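Local coordinates for putative gamma-hydroxymuconic semialdehyde dehydrogenase (Pseudomonas, PDB 4GO3), which probably oxidises gamma-hydroxymuconic semialdehyde, using NAD(P)+ as the hydride acceptor, as expected of an aldehyde dehydrogenase, at residues Ala260-Ala265 with Ala294-Glu299; Ala303-Ile308 with Pro366-Ala371; Arg66-Leu71 with Ala162-Asn167; Ala48-Phe53 with Ile139-Gln144; Ala280-Ser285 with Lys439-Gly444. The protein carries 2 engineered substitutions. One frame throughout, in Å; residues are numbered along the deposited sequence.

Contact 1 of 5, residues Ala260-Ala265 with Ala294-Glu299; sequences ANIEAA and ADQFLE
Phe297 reaches from helix 294-307 to the first turn of helix 262-274, where it meets Ile262 and Ala265. Its CG is anti to the backbone N (chi1 -175°), which carries the ring off its own helix toward helix 262-274. The second torsion, 93°, turns the ring roughly perpendicular to the CA-CB-CG plane. The CB of Ala265 then lies at the ring edge, in the ring plane, 3.8 Å from Phe297 CE1. Ile262 comes in at a slant. Its CG2 branch does the touching, 4.0 Å from Phe297 CD1. The same methyl lies 3.9 Å from Phe297 CA, so one branch packs on both the ring and its root. The other branch of Ile262 ends near Gln296, with CD1 4.4 Å from Gln296 OE1. An alanine in place of Phe297 would probably leave Ala265 CB without its aromatic partner and open a gap between the two helices. Asn261 is the N-cap of helix 262-274. Its OD1 takes a bond from Ala264 N at 3.2 Å, with the donor well above the carbonyl plane, and a weak one from Glu263 N. Beneath the two helices lies the seven-stranded mixed sheet that holds strands 286-290 and 411-414. Phe297 also packs on Leu287 and Leu289 of the former, while Ala265 rests on Trp414 of the latter.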
# COMPACT_ATOMS: atom_id res chain seq x y z
N ALA A 260 -27.25 3.03 -26.93
CA ALA A 260 -26.81 1.69 -26.62
C ALA A 260 -27.58 0.67 -27.38
O ALA A 260 -28.70 0.86 -27.67
CB ALA A 260 -26.94 1.43 -25.19
N ASN A 261 -26.92 -0.44 -27.65
CA ASN A 261 -27.54 -1.63 -28.18
C ASN A 261 -28.29 -2.32 -27.07
O ASN A 261 -27.72 -3.02 -26.26
CB ASN A 261 -26.46 -2.56 -28.75
CG ASN A 261 -26.99 -3.89 -29.16
OD1 ASN A 261 -28.11 -4.23 -28.84
ND2 ASN A 261 -26.20 -4.64 -29.86
N ILE A 262 -29.59 -2.08 -27.03
CA ILE A 262 -30.40 -2.40 -25.88
C ILE A 262 -30.62 -3.88 -25.68
O ILE A 262 -30.86 -4.29 -24.57
CB ILE A 262 -31.72 -1.63 -25.89
CG1 ILE A 262 -31.50 -0.19 -25.47
CG2 ILE A 262 -32.68 -2.27 -24.95
CD1 ILE A 262 -32.05 0.77 -26.40
N GLU A 263 -30.46 -4.69 -26.70
CA GLU A 263 -30.51 -6.12 -26.46
C GLU A 263 -29.24 -6.57 -25.77
O GLU A 263 -29.27 -7.38 -24.88
CB GLU A 263 -30.67 -6.87 -27.77
CG GLU A 263 -31.34 -8.19 -27.64
CD GLU A 263 -30.77 -9.18 -28.59
OE1 GLU A 263 -30.28 -8.75 -29.64
OE2 GLU A 263 -30.82 -10.38 -28.28
N ALA A 264 -28.12 -6.03 -26.22
CA ALA A 264 -26.83 -6.35 -25.66
C ALA A 264 -26.76 -5.84 -24.25
O ALA A 264 -26.33 -6.55 -23.36
CB ALA A 264 -25.73 -5.72 -26.49
N ALA A 265 -27.19 -4.61 -24.05
CA ALA A 265 -27.17 -3.99 -22.74
C ALA A 265 -28.00 -4.78 -21.75
O ALA A 265 -27.61 -4.95 -20.60
CB ALA A 265 -27.64 -2.53 -22.81
N ALA A 294 -35.21 3.66 -21.39
CA ALA A 294 -35.50 2.99 -20.14
C ALA A 294 -36.72 2.09 -20.22
O ALA A 294 -36.73 1.01 -19.64
CB ALA A 294 -35.65 4.00 -19.03
N ASP A 295 -37.74 2.53 -20.95
CA ASP A 295 -38.96 1.75 -21.15
C ASP A 295 -38.71 0.61 -22.09
O ASP A 295 -39.13 -0.50 -21.85
CB ASP A 295 -40.07 2.62 -21.70
CG ASP A 295 -40.58 3.61 -20.69
OD1 ASP A 295 -40.19 3.50 -19.52
OD2 ASP A 295 -41.35 4.51 -21.07
N GLN A 296 -38.02 0.88 -23.18
CA GLN A 296 -37.67 -0.18 -24.10
C GLN A 296 -36.82 -1.19 -23.38
O GLN A 296 -37.01 -2.38 -23.52
CB GLN A 296 -36.92 0.37 -25.30
CG GLN A 296 -37.69 1.43 -26.02
CD GLN A 296 -36.85 2.59 -26.44
OE1 GLN A 296 -35.98 2.45 -27.30
NE2 GLN A 296 -37.09 3.75 -25.85
N PHE A 297 -35.89 -0.68 -22.59
CA PHE A 297 -34.96 -1.53 -21.88
C PHE A 297 -35.64 -2.41 -20.87
O PHE A 297 -35.52 -3.61 -20.92
CB PHE A 297 -33.92 -0.66 -21.17
CG PHE A 297 -32.83 -1.44 -20.49
CD1 PHE A 297 -31.65 -1.70 -21.14
CD2 PHE A 297 -32.97 -1.87 -19.21
CE1 PHE A 297 -30.67 -2.40 -20.52
CE2 PHE A 297 -31.99 -2.56 -18.60
CZ PHE A 297 -30.84 -2.82 -19.25
N LEU A 298 -36.35 -1.78 -19.94
CA LEU A 298 -36.99 -2.46 -18.81
C LEU A 298 -37.96 -3.58 -19.23
O LEU A 298 -38.13 -4.55 -18.52
CB LEU A 298 -37.68 -1.47 -17.87
CG LEU A 298 -36.70 -0.65 -17.03
CD1 LEU A 298 -37.40 0.53 -16.37
CD2 LEU A 298 -35.99 -1.51 -15.98
N GLU A 299 -38.57 -3.37 -20.38
CA GLU A 299 -39.43 -4.33 -21.02
C GLU A 299 -38.74 -5.65 -21.28
O GLU A 299 -39.34 -6.68 -21.01
CB GLU A 299 -39.93 -3.76 -22.34
CG GLU A 299 -41.25 -4.30 -22.80
CD GLU A 299 -42.37 -3.36 -22.49
OE1 GLU A 299 -42.55 -2.38 -23.23
OE2 GLU A 299 -43.09 -3.60 -21.50

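Contact 2 of 5, residues Ala303-Ile308 with Pro366-Ala371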
# COMPACT_ATOMS: atom_id res chain seq x y z
N ALA A 303 -38.61 -8.90 -18.30
CA ALA A 303 -39.03 -10.18 -18.80
C ALA A 303 -37.90 -11.18 -18.64
O ALA A 303 -38.13 -12.34 -18.33
CB ALA A 303 -39.40 -10.07 -20.23
N LEU A 304 -36.68 -10.70 -18.75
CA LEU A 304 -35.56 -11.57 -18.50
C LEU A 304 -35.51 -11.95 -17.04
O LEU A 304 -35.56 -13.11 -16.68
CB LEU A 304 -34.27 -10.89 -18.94
CG LEU A 304 -33.07 -11.80 -19.08
CD1 LEU A 304 -33.35 -12.92 -20.01
CD2 LEU A 304 -31.95 -10.98 -19.59
N ALA A 305 -35.43 -10.95 -16.19
CA ALA A 305 -35.31 -11.18 -14.77
C ALA A 305 -36.28 -12.23 -14.31
O ALA A 305 -35.96 -13.10 -13.52
CB ALA A 305 -35.54 -9.90 -14.04
N LYS A 306 -37.50 -12.15 -14.82
CA LYS A 306 -38.56 -13.01 -14.36
C LYS A 306 -38.48 -14.37 -15.01
O LYS A 306 -39.12 -15.30 -14.59
CB LYS A 306 -39.91 -12.37 -14.65
CG LYS A 306 -40.21 -11.22 -13.75
CD LYS A 306 -41.38 -10.44 -14.24
CE LYS A 306 -42.36 -10.22 -13.15
NZ LYS A 306 -42.77 -8.82 -13.11
N SER A 307 -37.68 -14.47 -16.05
CA SER A 307 -37.58 -15.71 -16.79
C SER A 307 -36.50 -16.56 -16.20
O SER A 307 -36.33 -17.71 -16.56
CB SER A 307 -37.22 -15.41 -18.23
OG SER A 307 -36.01 -14.68 -18.31
N ILE A 308 -35.75 -15.99 -15.28
CA ILE A 308 -34.57 -16.65 -14.77
C ILE A 308 -34.86 -17.86 -13.90
O ILE A 308 -35.64 -17.80 -12.95
CB ILE A 308 -33.62 -15.66 -14.09
CG1 ILE A 308 -32.83 -14.90 -15.14
CG2 ILE A 308 -32.69 -16.39 -13.17
CD1 ILE A 308 -32.52 -13.49 -14.78
N PRO A 366 -34.76 -12.94 -8.50
CA PRO A 366 -34.09 -11.85 -9.22
C PRO A 366 -34.96 -10.60 -9.07
O PRO A 366 -36.12 -10.59 -9.52
CB PRO A 366 -34.11 -12.34 -10.66
CG PRO A 366 -34.17 -13.82 -10.57
CD PRO A 366 -34.94 -14.14 -9.34
N THR A 367 -34.41 -9.58 -8.43
CA THR A 367 -35.20 -8.43 -8.01
C THR A 367 -34.76 -7.15 -8.72
O THR A 367 -33.57 -6.91 -8.92
CB THR A 367 -35.11 -8.25 -6.49
OG1 THR A 367 -35.72 -9.38 -5.84
CG2 THR A 367 -35.83 -6.99 -6.06
N VAL A 368 -35.73 -6.34 -9.11
CA VAL A 368 -35.45 -5.11 -9.83
C VAL A 368 -36.34 -4.03 -9.26
O VAL A 368 -37.55 -4.16 -9.25
CB VAL A 368 -35.78 -5.25 -11.33
CG1 VAL A 368 -35.41 -3.96 -12.08
CG2 VAL A 368 -35.06 -6.44 -11.92
N VAL A 369 -35.73 -2.94 -8.81
CA VAL A 369 -36.45 -1.91 -8.08
C VAL A 369 -36.23 -0.53 -8.68
O VAL A 369 -35.10 -0.08 -8.82
CB VAL A 369 -36.01 -1.89 -6.61
CG1 VAL A 369 -36.69 -0.76 -5.86
CG2 VAL A 369 -36.30 -3.22 -5.97
N GLU A 370 -37.30 0.16 -9.04
CA GLU A 370 -37.15 1.51 -9.54
C GLU A 370 -37.03 2.43 -8.35
O GLU A 370 -37.84 2.37 -7.46
CB GLU A 370 -38.35 1.89 -10.39
CG GLU A 370 -38.31 3.29 -10.88
CD GLU A 370 -37.96 3.40 -12.33
OE1 GLU A 370 -38.38 2.53 -13.09
OE2 GLU A 370 -37.29 4.36 -12.70
N ALA A 371 -36.01 3.26 -8.34
CA ALA A 371 -35.65 4.03 -7.16
C ALA A 371 -35.11 5.42 -7.49
O ALA A 371 -35.16 5.88 -8.64
CB ALA A 371 -34.66 3.26 -6.32
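Ile308 and Pro366 meet because Ile308 has CG1 anti to its carbonyl carbon (chi1 -79°), which sets the CG2 methyl anti to the backbone N and facing the proline. Ile308 CG2 lies 3.9 Å from Pro366 CG. Val368 is turned with CG1 anti to the backbone N (chi1 -177°). Its other methyl, CG2, is thereby presented to the helix and sits 4.1 Å from Ala305 CB. Ala305 is the residue of the helix that both strand-side partners share. Its methyl takes Val368, and its carbonyl oxygen lies against the proline ring. Ala305 O is 3.5 Å from Pro366 CB and equally far from Pro366 CG, so it rests beside two methylene groups of that ring. The methyl of Ala305 is more distant from the proline, 4.4 Å from Pro366 CB. The contact joins the last turn of helix 294-307 to the start of strand 367-370, next to the antiparallel edge strand 345-348. Phe274 of helix 262-274 covers both Ile308 and Pro366. Phe485 of the second subunit packs on Ile308, so this end of the helix also lies at the dimer interface. Chemically the contact is largely apolar. No hydrogen bond crosses it, and the backbone carbonyl of Ala305 meets carbon alone on the strand side. Ala305 O also accepts a weak bond from Ile308 N, just past the helix. Between these two segments the fit rests on shape; Lys306 NZ adds a hydrogen bond to Leu347 O of the next strand.

Contact 3 of 5, residues Arg66-Leu71 with Ala162-Asn167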
# COMPACT_ATOMS: atom_id res chain seq x y z
N ARG A 66 6.31 -23.38 -12.24
CA ARG A 66 6.07 -24.74 -12.65
C ARG A 66 5.05 -25.39 -11.75
O ARG A 66 4.29 -26.23 -12.17
CB ARG A 66 7.39 -25.50 -12.60
CG ARG A 66 7.46 -26.73 -13.46
CD ARG A 66 7.92 -27.93 -12.64
NE ARG A 66 9.35 -28.20 -12.76
CZ ARG A 66 9.88 -29.42 -12.87
NH1 ARG A 66 9.09 -30.47 -12.87
NH2 ARG A 66 11.19 -29.58 -12.97
N LEU A 67 5.04 -24.99 -10.49
CA LEU A 67 4.11 -25.57 -9.55
C LEU A 67 2.73 -24.97 -9.68
O LEU A 67 1.76 -25.66 -9.48
CB LEU A 67 4.63 -25.41 -8.12
CG LEU A 67 5.63 -26.41 -7.57
CD1 LEU A 67 5.63 -26.34 -6.10
CD2 LEU A 67 5.32 -27.78 -8.01
N LEU A 68 2.65 -23.69 -10.01
CA LEU A 68 1.39 -22.99 -10.21
C LEU A 68 0.74 -23.44 -11.51
O LEU A 68 -0.48 -23.58 -11.60
CB LEU A 68 1.61 -21.48 -10.19
CG LEU A 68 1.76 -20.91 -8.78
CD1 LEU A 68 2.36 -19.52 -8.79
CD2 LEU A 68 0.41 -20.91 -8.10
N LEU A 69 1.59 -23.74 -12.47
CA LEU A 69 1.15 -24.26 -13.73
C LEU A 69 0.60 -25.65 -13.56
O LEU A 69 -0.42 -25.95 -14.14
CB LEU A 69 2.28 -24.22 -14.74
CG LEU A 69 2.65 -22.78 -15.07
CD1 LEU A 69 3.99 -22.67 -15.72
CD2 LEU A 69 1.59 -22.11 -15.90
N LYS A 70 1.24 -26.48 -12.77
CA LYS A 70 0.74 -27.82 -12.53
C LYS A 70 -0.57 -27.73 -11.79
O LYS A 70 -1.45 -28.53 -11.99
CB LYS A 70 1.71 -28.64 -11.70
CG LYS A 70 2.93 -29.06 -12.43
CD LYS A 70 3.00 -30.56 -12.59
CE LYS A 70 3.34 -31.26 -11.30
NZ LYS A 70 2.99 -32.70 -11.41
N LEU A 71 -0.69 -26.74 -10.92
CA LEU A 71 -1.92 -26.58 -10.17
C LEU A 71 -3.10 -26.26 -11.08
O LEU A 71 -4.17 -26.84 -10.94
CB LEU A 71 -1.79 -25.50 -9.10
CG LEU A 71 -3.05 -25.33 -8.24
CD1 LEU A 71 -3.31 -26.59 -7.44
CD2 LEU A 71 -2.89 -24.15 -7.34
N ALA A 162 0.66 -14.02 -4.83
CA ALA A 162 1.45 -14.19 -3.64
C ALA A 162 2.42 -15.33 -3.77
O ALA A 162 3.57 -15.18 -3.47
CB ALA A 162 0.57 -14.38 -2.43
N LEU A 163 1.97 -16.48 -4.20
CA LEU A 163 2.87 -17.59 -4.37
C LEU A 163 3.91 -17.28 -5.42
O LEU A 163 5.09 -17.43 -5.18
CB LEU A 163 2.11 -18.87 -4.72
CG LEU A 163 1.34 -19.56 -3.60
CD1 LEU A 163 0.43 -20.61 -4.16
CD2 LEU A 163 2.27 -20.16 -2.61
N ALA A 164 3.47 -16.85 -6.59
CA ALA A 164 4.35 -16.54 -7.71
C ALA A 164 5.55 -15.76 -7.24
O ALA A 164 6.67 -16.06 -7.58
CB ALA A 164 3.62 -15.77 -8.76
N ALA A 165 5.28 -14.72 -6.46
CA ALA A 165 6.30 -13.85 -5.94
C ALA A 165 7.09 -14.53 -4.83
O ALA A 165 8.11 -14.04 -4.41
CB ALA A 165 5.70 -12.56 -5.47
N GLY A 166 6.64 -15.67 -4.36
CA GLY A 166 7.45 -16.42 -3.43
C GLY A 166 7.11 -16.29 -1.98
O GLY A 166 7.80 -16.80 -1.14
N ASN A 167 6.03 -15.61 -1.66
CA ASN A 167 5.57 -15.59 -0.31
C ASN A 167 5.12 -16.96 0.07
O ASN A 167 4.96 -17.82 -0.76
CB ASN A 167 4.36 -14.72 -0.18
CG ASN A 167 4.50 -13.45 -0.88
OD1 ASN A 167 4.65 -12.42 -0.26
ND2 ASN A 167 4.44 -13.48 -2.18
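Leu68 meets Leu163 and Ala164 with no aromatic ring, amide side chain or charged plane between them. The one flat group touched is the peptide that joins Leu163 to Ala164. The CD1 methyl of Leu68 comes over a face of this peptide, 3.6 Å from Ala164 N, and not in its plane. The same methyl is 3.7 Å from Ala164 CA and 4.0 Å from Ala164 CB. The other branch of Leu68 has a different partner: CD2 lies 4.0 Å from Leu163 CD1. The two leucines approach at an angle. Leu68 has its CG anti to the carbonyl carbon (chi1 -78°), and chi2 at 164° turns the fork so that CD1 faces Ala164 and CD2 faces Leu163. Just past the helix, Gly166 adopts a positive phi of 99° in a Schellman motif, though the place of Ala162 O, which takes the bonds, is less sure. Glycine suits these angles, since a side chain would press on the preceding carbonyl. Helix 151-164 is the crossover between the parallel strands 130-145 and 168-172, a beta-alpha-beta unit of the nucleotide-binding part of the fold. Helix 61-77 packs against it. Phe109 of helix 94-113 also covers Leu68, and Met188 of helix 179-191 covers Leu163. The side chains that meet are all aliphatic, and one of them rests on a peptide. No hydrogen bond joins the two segments; one turn earlier in helix 61-77, Arg64 NH1 makes a weak one to Ala164 O. The small Ala164 is consistent with a leucine methyl resting on the backbone here.

Contact 4 of 5, residues Ala48-Phe53 with Ile139-Gln144; sequences AAKRAF and IGVVAQ
Phe53 lays one face of its ring over Gly140, and this CH-pi contact is the aromatic part of the meeting. Gly140 CA is 3.8 Å from the ring centroid, 26° off the ring normal, and is displaced toward the rim. Its closest ring atom is Phe53 CE1, at 3.4 Å. CG of Phe53 is anti to the backbone N (chi1 177°), which swings the ring out from helix 39-57 to the residue just before the 141-144 part of strand 130-145. Gly140 has backbone angles that suit glycine, and it offers the ring a bare alpha carbon. A serine in place of Phe53 would probably leave Gly140 CA without its aromatic cover and open a gap beside Thr168. The apolar contacts join helix 39-57 to strand 130-145, a central strand of the Rossmann-like sheet, which pairs in parallel with strands 168-172 and 220-224. Helix 39-57 covers one side of this sheet. Val141 supplies both methyls. CG1 packs 3.8 Å from Ala49 CB, while CG2 sits against the helix backbone, 3.5 Å from Lys50 N. Lys50 CB adds a looser touch, 4.1 Å from Val141 CG2. Polar interactions of the same residues go to partners beyond the two segments. Lys50 bends away from the strand at its last two torsions, and its NZ makes a salt bridge with Asp217. The carbonyl of Ala49 accepts a hydrogen bond from Thr168 OG1.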
# COMPACT_ATOMS: atom_id res chain seq x y z
N ALA A 48 4.14 -22.32 10.27
CA ALA A 48 4.39 -23.25 9.19
C ALA A 48 4.81 -22.55 7.93
O ALA A 48 5.62 -23.04 7.18
CB ALA A 48 3.15 -24.05 8.93
N ALA A 49 4.22 -21.38 7.70
CA ALA A 49 4.49 -20.58 6.53
C ALA A 49 5.83 -19.89 6.68
O ALA A 49 6.57 -19.79 5.73
CB ALA A 49 3.39 -19.57 6.33
N LYS A 50 6.12 -19.44 7.88
CA LYS A 50 7.40 -18.86 8.21
C LYS A 50 8.52 -19.87 8.03
O LYS A 50 9.59 -19.56 7.55
CB LYS A 50 7.36 -18.43 9.65
CG LYS A 50 8.38 -17.40 10.02
CD LYS A 50 8.28 -17.03 11.46
CE LYS A 50 9.62 -16.84 12.07
NZ LYS A 50 9.62 -15.64 12.92
N ARG A 51 8.27 -21.10 8.45
CA ARG A 51 9.25 -22.15 8.32
C ARG A 51 9.45 -22.46 6.87
O ARG A 51 10.55 -22.77 6.44
CB ARG A 51 8.74 -23.41 8.99
CG ARG A 51 9.27 -23.62 10.36
CD ARG A 51 8.17 -24.01 11.29
NE ARG A 51 7.52 -25.22 10.83
CZ ARG A 51 6.45 -25.75 11.39
NH1 ARG A 51 5.91 -25.18 12.45
NH2 ARG A 51 5.94 -26.86 10.90
N ALA A 52 8.37 -22.37 6.12
CA ALA A 52 8.37 -22.78 4.73
C ALA A 52 8.98 -21.74 3.84
O ALA A 52 9.47 -22.05 2.77
CB ALA A 52 6.98 -23.07 4.30
N PHE A 53 8.95 -20.49 4.29
CA PHE A 53 9.30 -19.35 3.46
C PHE A 53 10.66 -19.34 2.81
O PHE A 53 10.77 -19.15 1.63
CB PHE A 53 9.15 -18.05 4.22
CG PHE A 53 9.56 -16.86 3.43
CD1 PHE A 53 8.81 -16.44 2.37
CD2 PHE A 53 10.70 -16.18 3.73
CE1 PHE A 53 9.19 -15.37 1.66
CE2 PHE A 53 11.06 -15.11 3.00
CZ PHE A 53 10.31 -14.71 1.97
N ILE A 139 7.49 -10.40 0.32
CA ILE A 139 7.31 -9.84 1.63
C ILE A 139 7.68 -10.86 2.70
O ILE A 139 8.41 -10.58 3.63
CB ILE A 139 5.87 -9.46 1.84
CG1 ILE A 139 5.51 -8.33 0.90
CG2 ILE A 139 5.65 -9.04 3.25
CD1 ILE A 139 4.10 -8.34 0.49
N GLY A 140 7.13 -12.06 2.53
CA GLY A 140 7.35 -13.16 3.44
C GLY A 140 6.11 -14.01 3.63
O GLY A 140 5.65 -14.66 2.71
N VAL A 141 5.59 -14.01 4.84
CA VAL A 141 4.38 -14.72 5.17
C VAL A 141 3.25 -13.76 5.00
O VAL A 141 3.23 -12.70 5.60
CB VAL A 141 4.36 -15.21 6.61
CG1 VAL A 141 3.04 -15.82 6.93
CG2 VAL A 141 5.45 -16.21 6.83
N VAL A 142 2.31 -14.15 4.16
CA VAL A 142 1.22 -13.31 3.75
C VAL A 142 -0.07 -13.88 4.29
O VAL A 142 -0.27 -15.06 4.22
CB VAL A 142 1.16 -13.30 2.24
CG1 VAL A 142 -0.19 -13.64 1.77
CG2 VAL A 142 1.62 -12.01 1.71
N ALA A 143 -0.95 -13.05 4.83
CA ALA A 143 -2.24 -13.53 5.31
C ALA A 143 -3.31 -13.09 4.33
O ALA A 143 -3.29 -11.97 3.82
CB ALA A 143 -2.54 -13.00 6.71
N GLN A 144 -4.24 -14.00 4.06
CA GLN A 144 -5.29 -13.71 3.10
C GLN A 144 -6.66 -14.16 3.61
O GLN A 144 -6.88 -15.33 3.91
CB GLN A 144 -4.98 -14.37 1.76
CG GLN A 144 -3.60 -14.02 1.28
CD GLN A 144 -3.31 -14.56 -0.10
OE1 GLN A 144 -3.50 -15.74 -0.38
NE2 GLN A 144 -2.83 -13.69 -0.98

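Contact 5 of 5, residues Ala280-Ser285 with Lys439-Gly444; sequences ACIAGS and KRVSPG
Ile282 packs on Lys439 and Val441 in a buried loop-to-loop contact near the centre of the chain. The loop before strand 286-290 meets the one that follows strand 432-435. The first makes a type I turn from Ala280 to Ala283, closed by Ala283 N to Ala280 O at 2.9 Å. Cys281 lies in this turn and contacts NAD+ in another structure of this protein. Ile282 holds CG1 in the crowded position between N and the carbonyl carbon (chi1 56°), which sends CD1 toward the second loop. Ile282 CD1 then touches Lys439 CG at 3.9 Å and Val441 CG2 at 4.0 Å. The aliphatic part of Lys439 runs past the turn, with CG 3.5 Å from Ile282 O and CD 4.1 Å from Ala283 CA. Its amine goes on to a hydrogen bond with His275 ND1, just after helix 262-274, and a cation-pi contact with Trp271 of that helix. By packing at one end and polar contacts at the other, Lys439 appears to tie the turn that holds Cys281, probably the family's active-site cysteine, to helix 262-274.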
# COMPACT_ATOMS: atom_id res chain seq x y z
N ALA A 280 -21.38 -10.39 -5.97
CA ALA A 280 -20.16 -9.99 -6.63
C ALA A 280 -20.04 -8.49 -6.42
O ALA A 280 -20.98 -7.74 -6.68
CB ALA A 280 -20.21 -10.31 -8.13
N CYS A 281 -18.89 -8.07 -5.94
CA CYS A 281 -18.70 -6.66 -5.62
C CYS A 281 -18.72 -5.79 -6.88
O CYS A 281 -19.02 -4.60 -6.81
CB CYS A 281 -17.44 -6.47 -4.80
SG CYS A 281 -17.55 -7.34 -3.21
N ILE A 282 -18.42 -6.40 -8.02
CA ILE A 282 -18.42 -5.68 -9.27
C ILE A 282 -19.76 -5.84 -9.98
O ILE A 282 -19.92 -5.43 -11.14
CB ILE A 282 -17.26 -6.10 -10.18
CG1 ILE A 282 -17.29 -7.61 -10.44
CG2 ILE A 282 -15.95 -5.68 -9.57
CD1 ILE A 282 -16.36 -8.06 -11.54
N ALA A 283 -20.71 -6.45 -9.29
CA ALA A 283 -22.06 -6.58 -9.83
C ALA A 283 -22.53 -5.21 -10.32
O ALA A 283 -22.21 -4.18 -9.71
CB ALA A 283 -23.01 -7.11 -8.77
N GLY A 284 -23.26 -5.21 -11.43
CA GLY A 284 -23.93 -4.01 -11.87
C GLY A 284 -25.26 -3.91 -11.14
O GLY A 284 -26.31 -4.29 -11.65
N SER A 285 -25.19 -3.40 -9.92
CA SER A 285 -26.34 -3.37 -9.03
C SER A 285 -27.12 -2.07 -9.14
O SER A 285 -28.18 -1.92 -8.54
CB SER A 285 -25.87 -3.56 -7.59
OG SER A 285 -24.99 -2.52 -7.19
N LYS A 439 -18.41 -6.85 -15.94
CA LYS A 439 -17.85 -7.91 -15.12
C LYS A 439 -16.84 -8.75 -15.86
O LYS A 439 -16.72 -9.93 -15.64
CB LYS A 439 -18.95 -8.77 -14.53
CG LYS A 439 -19.71 -8.08 -13.46
CD LYS A 439 -20.45 -9.06 -12.62
CE LYS A 439 -20.55 -10.37 -13.33
NZ LYS A 439 -20.99 -11.46 -12.46
N ARG A 440 -16.09 -8.10 -16.72
CA ARG A 440 -15.06 -8.71 -17.53
C ARG A 440 -13.77 -8.71 -16.80
O ARG A 440 -13.21 -7.69 -16.55
CB ARG A 440 -14.81 -7.86 -18.74
CG ARG A 440 -15.76 -7.95 -19.81
CD ARG A 440 -16.35 -9.21 -19.78
NE ARG A 440 -15.92 -10.02 -20.87
CZ ARG A 440 -16.53 -11.13 -21.22
NH1 ARG A 440 -17.60 -11.53 -20.56
NH2 ARG A 440 -16.09 -11.84 -22.22
N VAL A 441 -13.26 -9.87 -16.48
CA VAL A 441 -12.05 -9.93 -15.69
C VAL A 441 -11.03 -10.84 -16.36
O VAL A 441 -11.38 -11.88 -16.91
CB VAL A 441 -12.36 -10.51 -14.30
CG1 VAL A 441 -11.08 -10.72 -13.53
CG2 VAL A 441 -13.27 -9.58 -13.55
N SER A 442 -9.78 -10.44 -16.30
CA SER A 442 -8.68 -11.19 -16.88
C SER A 442 -7.52 -11.25 -15.88
O SER A 442 -7.28 -10.30 -15.13
CB SER A 442 -8.22 -10.51 -18.19
OG SER A 442 -7.57 -11.40 -19.08
N PRO A 443 -6.80 -12.36 -15.87
CA PRO A 443 -5.73 -12.57 -14.88
C PRO A 443 -4.62 -11.52 -14.99
O PRO A 443 -3.85 -11.35 -14.05
CB PRO A 443 -5.19 -13.95 -15.24
CG PRO A 443 -6.24 -14.59 -16.08
CD PRO A 443 -6.92 -13.48 -16.81
N GLY A 444 -4.54 -10.83 -16.12
CA GLY A 444 -3.51 -9.83 -16.30
C GLY A 444 -4.05 -8.43 -16.15
O GLY A 444 -3.29 -7.46 -16.14

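Contacts 1 and 2 share helix 294-307 and touch where Leu298 meets Glu370, beside the seven-stranded sheet. Contact 1 is partly solvent-exposed, with Gln296 at its margin, while contact 2 is buried. Contacts 3 and 4 lie on the opposite side of the chain's centre from contacts 1 and 2. They touch through Gly166 and Asn167 against Phe53 and Gly140, and both are buried. Contact 5 is the most central, its centre about 9 Å from that of the chain, and joins loops only. None of the five has a hydrogen bond across it. Rings contribute in contacts 1 and 4, proline in contact 2, leucine and alanine methyls with a peptide in contact 3, and lysine methylenes in contact 5.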